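Long-range contact in CAG pathogenicity island protein 13 (Helicobacter pylori, PDB 2G3V), which is of unknown function but is encoded in the cag pathogenicity island, which specifies a type IV secretion system: residues K59-M70 / V82-R90. Residues are numbered along the deposited sequence; the frame is centred on the assembly and turned at random.
Sequences KGALDKVLRNYM and VDKFKKVYR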
loop_
_atom_site.group_PDB
_atom_site.type_symbol
_atom_site.label_atom_id
_atom_site.label_comp_id
_atom_site.label_asym_id
_atom_site.label_seq_id
_atom_site.Cartn_x
_atom_site.Cartn_y
_atom_site.Cartn_z
ATOM N N LYS A 59 17.232 -6.777 -11.720
ATOM C CA LYS A 59 18.233 -5.779 -11.341
ATOM C C LYS A 59 18.163 -4.637 -12.344
ATOM O O LYS A 59 18.265 -3.458 -11.990
ATOM C CB LYS A 59 19.642 -6.384 -11.325
ATOM C CG LYS A 59 20.609 -5.628 -10.419
ATOM C CD LYS A 59 21.311 -6.563 -9.415
ATOM C CE LYS A 59 22.039 -5.802 -8.278
ATOM N NZ LYS A 59 23.139 -4.920 -8.744
ATOM N N GLY A 60 17.979 -4.996 -13.607
ATOM C CA GLY A 60 17.878 -3.979 -14.624
ATOM C C GLY A 60 16.658 -3.149 -14.298
ATOM O O GLY A 60 16.683 -1.915 -14.406
ATOM N N ALA A 61 15.589 -3.823 -13.885
ATOM C CA ALA A 61 14.339 -3.135 -13.561
ATOM C C ALA A 61 14.479 -2.100 -12.462
ATOM O O ALA A 61 13.978 -0.984 -12.597
ATOM C CB ALA A 61 13.263 -4.136 -13.184
ATOM N N LEU A 62 15.154 -2.462 -11.374
ATOM C CA LEU A 62 15.336 -1.535 -10.267
ATOM C C LEU A 62 16.180 -0.320 -10.605
ATOM O O LEU A 62 15.862 0.808 -10.184
ATOM C CB LEU A 62 15.966 -2.249 -9.079
ATOM C CG LEU A 62 16.442 -1.373 -7.919
ATOM C CD1 LEU A 62 15.266 -0.667 -7.283
ATOM C CD2 LEU A 62 17.135 -2.259 -6.903
ATOM N N ASP A 63 17.264 -0.530 -11.347
ATOM C CA ASP A 63 18.125 0.593 -11.688
ATOM C C ASP A 63 17.414 1.501 -12.679
ATOM O O ASP A 63 17.562 2.734 -12.648
ATOM C CB ASP A 63 19.432 0.117 -12.320
ATOM C CG ASP A 63 20.364 1.274 -12.639
ATOM O OD1 ASP A 63 21.078 1.722 -11.720
ATOM O OD2 ASP A 63 20.362 1.756 -13.796
ATOM N N LYS A 64 16.643 0.868 -13.557
ATOM C CA LYS A 64 15.902 1.576 -14.590
ATOM C C LYS A 64 14.801 2.448 -14.004
ATOM O O LYS A 64 14.490 3.517 -14.543
ATOM C CB LYS A 64 15.306 0.579 -15.592
ATOM C CG LYS A 64 14.368 1.238 -16.571
ATOM C CD LYS A 64 13.571 0.241 -17.369
ATOM C CE LYS A 64 12.368 0.931 -18.006
ATOM N NZ LYS A 64 11.488 1.549 -16.974
ATOM N N VAL A 65 14.216 1.998 -12.902
ATOM C CA VAL A 65 13.159 2.769 -12.251
ATOM C C VAL A 65 13.750 3.954 -11.463
ATOM O O VAL A 65 13.174 5.046 -11.442
ATOM C CB VAL A 65 12.289 1.846 -11.322
ATOM C CG1 VAL A 65 11.324 2.668 -10.482
ATOM C CG2 VAL A 65 11.499 0.843 -12.177
ATOM N N LEU A 66 14.908 3.735 -10.848
ATOM C CA LEU A 66 15.576 4.777 -10.077
ATOM C C LEU A 66 16.058 5.964 -10.935
ATOM O O LEU A 66 16.056 7.109 -10.484
ATOM C CB LEU A 66 16.744 4.168 -9.279
ATOM C CG LEU A 66 16.285 3.375 -8.045
ATOM C CD1 LEU A 66 17.437 2.738 -7.326
ATOM C CD2 LEU A 66 15.526 4.322 -7.110
ATOM N N ARG A 67 16.441 5.682 -12.177
ATOM C CA ARG A 67 16.909 6.702 -13.102
ATOM C C ARG A 67 15.771 7.572 -13.633
ATOM O O ARG A 67 15.963 8.757 -13.945
ATOM C CB ARG A 67 17.635 6.057 -14.299
ATOM C CG ARG A 67 18.987 5.436 -13.984
ATOM C CD ARG A 67 19.660 4.958 -15.257
ATOM N NE ARG A 67 20.933 4.269 -15.024
ATOM C CZ ARG A 67 22.088 4.870 -14.754
ATOM N NH1 ARG A 67 22.154 6.194 -14.668
ATOM N NH2 ARG A 67 23.186 4.145 -14.591
ATOM N N ASN A 68 14.587 6.985 -13.731
ATOM C CA ASN A 68 13.444 7.712 -14.243
ATOM C C ASN A 68 12.506 8.288 -13.203
ATOM O O ASN A 68 11.674 9.122 -13.531
ATOM C CB ASN A 68 12.659 6.813 -15.193
ATOM C CG ASN A 68 13.394 6.569 -16.480
ATOM O OD1 ASN A 68 13.582 7.483 -17.269
ATOM N ND2 ASN A 68 13.834 5.342 -16.694
ATOM N N TYR A 69 12.622 7.847 -11.955
ATOM C CA TYR A 69 11.748 8.351 -10.897
ATOM C C TYR A 69 12.428 9.352 -9.977
ATOM O O TYR A 69 11.842 10.382 -9.632
ATOM C CB TYR A 69 11.205 7.206 -10.031
ATOM C CG TYR A 69 10.150 6.326 -10.683
ATOM C CD1 TYR A 69 9.056 5.861 -9.938
ATOM C CD2 TYR A 69 10.260 5.923 -12.019
ATOM C CE1 TYR A 69 8.100 5.020 -10.497
ATOM C CE2 TYR A 69 9.306 5.071 -12.596
ATOM C CZ TYR A 69 8.227 4.624 -11.821
ATOM O OH TYR A 69 7.275 3.780 -12.335
HETATM N N MSE A 70 13.658 9.050 -9.580
HETATM C CA MSE A 70 14.363 9.929 -8.661
HETATM C C MSE A 70 14.668 11.244 -9.320
HETATM O O MSE A 70 14.850 11.291 -10.538
HETATM C CB MSE A 70 15.642 9.261 -8.183
HETATM C CG MSE A 70 15.344 7.963 -7.485
HETATM SE SE MSE A 70 13.876 8.255 -6.253
HETATM C CE MSE A 70 14.969 8.378 -4.657
ATOM N N VAL A 82 21.039 0.614 -4.308
ATOM C CA VAL A 82 20.008 -0.322 -4.730
ATOM C C VAL A 82 19.728 -1.403 -3.699
ATOM O O VAL A 82 18.630 -1.964 -3.653
ATOM C CB VAL A 82 20.403 -1.008 -6.041
ATOM C CG1 VAL A 82 20.502 0.013 -7.141
ATOM C CG2 VAL A 82 21.728 -1.751 -5.863
ATOM N N ASP A 83 20.722 -1.691 -2.877
ATOM C CA ASP A 83 20.595 -2.718 -1.854
ATOM C C ASP A 83 19.500 -2.446 -0.822
ATOM O O ASP A 83 18.831 -3.381 -0.352
ATOM C CB ASP A 83 21.955 -2.925 -1.161
ATOM C CG ASP A 83 22.736 -1.619 -0.976
ATOM O OD1 ASP A 83 22.511 -0.931 0.048
ATOM O OD2 ASP A 83 23.567 -1.281 -1.861
ATOM N N LYS A 84 19.306 -1.175 -0.477
ATOM C CA LYS A 84 18.293 -0.812 0.507
ATOM C C LYS A 84 16.913 -0.735 -0.152
ATOM O O LYS A 84 15.885 -1.031 0.466
ATOM C CB LYS A 84 18.643 0.537 1.156
ATOM C CG LYS A 84 17.996 0.760 2.520
ATOM C CD LYS A 84 18.222 2.161 3.047
ATOM C CE LYS A 84 19.700 2.499 3.209
ATOM N NZ LYS A 84 20.354 1.670 4.246
ATOM N N PHE A 85 16.891 -0.325 -1.414
ATOM C CA PHE A 85 15.635 -0.223 -2.144
ATOM C C PHE A 85 15.061 -1.607 -2.350
ATOM O O PHE A 85 13.871 -1.829 -2.145
ATOM C CB PHE A 85 15.855 0.453 -3.498
ATOM C CG PHE A 85 15.803 1.936 -3.430
ATOM C CD1 PHE A 85 14.597 2.585 -3.165
ATOM C CD2 PHE A 85 16.947 2.693 -3.610
ATOM C CE1 PHE A 85 14.535 3.977 -3.086
ATOM C CE2 PHE A 85 16.894 4.075 -3.534
ATOM C CZ PHE A 85 15.683 4.723 -3.271
ATOM N N LYS A 86 15.927 -2.533 -2.739
ATOM C CA LYS A 86 15.509 -3.899 -2.986
ATOM C C LYS A 86 14.860 -4.486 -1.734
ATOM O O LYS A 86 13.913 -5.272 -1.824
ATOM C CB LYS A 86 16.722 -4.725 -3.406
ATOM C CG LYS A 86 16.402 -5.938 -4.275
ATOM C CD LYS A 86 17.648 -6.412 -5.025
ATOM C CE LYS A 86 18.187 -5.288 -5.913
ATOM N NZ LYS A 86 19.400 -5.647 -6.715
ATOM N N LYS A 87 15.358 -4.077 -0.569
ATOM C CA LYS A 87 14.845 -4.563 0.705
ATOM C C LYS A 87 13.374 -4.241 0.929
ATOM O O LYS A 87 12.572 -5.147 1.165
ATOM C CB LYS A 87 15.654 -3.979 1.870
ATOM C CG LYS A 87 15.262 -4.546 3.235
ATOM C CD LYS A 87 16.084 -3.960 4.373
ATOM C CE LYS A 87 15.629 -4.540 5.717
ATOM N NZ LYS A 87 16.449 -4.078 6.882
ATOM N N VAL A 88 13.020 -2.956 0.873
ATOM C CA VAL A 88 11.637 -2.551 1.089
ATOM C C VAL A 88 10.715 -3.214 0.089
ATOM O O VAL A 88 9.626 -3.638 0.432
ATOM C CB VAL A 88 11.451 -1.011 0.987
ATOM C CG1 VAL A 88 12.155 -0.329 2.143
ATOM C CG2 VAL A 88 11.971 -0.493 -0.339
ATOM N N TYR A 89 11.170 -3.328 -1.150
ATOM C CA TYR A 89 10.350 -3.917 -2.192
ATOM C C TYR A 89 10.058 -5.393 -1.953
ATOM O O TYR A 89 9.025 -5.910 -2.379
ATOM C CB TYR A 89 11.004 -3.672 -3.551
ATOM C CG TYR A 89 10.826 -2.239 -4.004
ATOM C CD1 TYR A 89 9.548 -1.716 -4.208
ATOM C CD2 TYR A 89 11.925 -1.403 -4.219
ATOM C CE1 TYR A 89 9.360 -0.409 -4.617
ATOM C CE2 TYR A 89 11.748 -0.078 -4.625
ATOM C CZ TYR A 89 10.461 0.407 -4.825
ATOM O OH TYR A 89 10.276 1.699 -5.253
ATOM N N ARG A 90 10.955 -6.073 -1.252
ATOM C CA ARG A 90 10.733 -7.480 -0.952
ATOM C C ARG A 90 9.592 -7.513 0.049
ATOM O O ARG A 90 8.690 -8.343 -0.039
ATOM C CB ARG A 90 11.982 -8.106 -0.337
ATOM C CG ARG A 90 13.183 -8.055 -1.261
ATOM C CD ARG A 90 14.199 -9.134 -0.937
ATOM N NE ARG A 90 15.261 -9.218 -1.943
ATOM C CZ ARG A 90 16.397 -8.530 -1.881
ATOM N NH1 ARG A 90 16.617 -7.708 -0.860
ATOM N NH2 ARG A 90 17.311 -8.665 -2.836
#
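The ring of F85 takes L66 over one face: methyl CD2 stands 3.9 Å from the ring centroid, 14° off the normal, a CH-pi contact for which the flat ring offers a broad surface. The other methyl, CD1, lies 3.7 Å from F85 CD2, and the selenomethionine M70 approaches the same ring obliquely, its CE 4.0 Å from F85 CZ. A branched leucine suits this place because one methyl can cover the ring while its twin reaches V82 CG1. L62 CD1 approaches the Y89 ring loosely and obliquely, while the Y89 hydroxyl hydrogen-bonds to the backbone oxygen of F125.

L62 points toward the second helix. With CG anti to the backbone N (chi1 170°), it sets CD1 near F85 CB and CD2 3.6 Å from V82 CB and, tightly, 3.4 Å from K86 CE. Lysine, an apolar stem with a charged end, suits the partly exposed K86: its NZ sits 3.1 Å from K59 CE, the chains crossing at about a right angle, and 4.3 Å from K59 NZ, like charges that probably repel. No hydrogen bond joins the segments. M55 and V76 of adjoining helices extend the apolar core. Helix 59-69 thus packs nearly perpendicularly (105°, axes 10.8 Å apart) on the N-terminal part of helix 82-105, short helix 73-79 intervening in sequence, in an all-alpha fold.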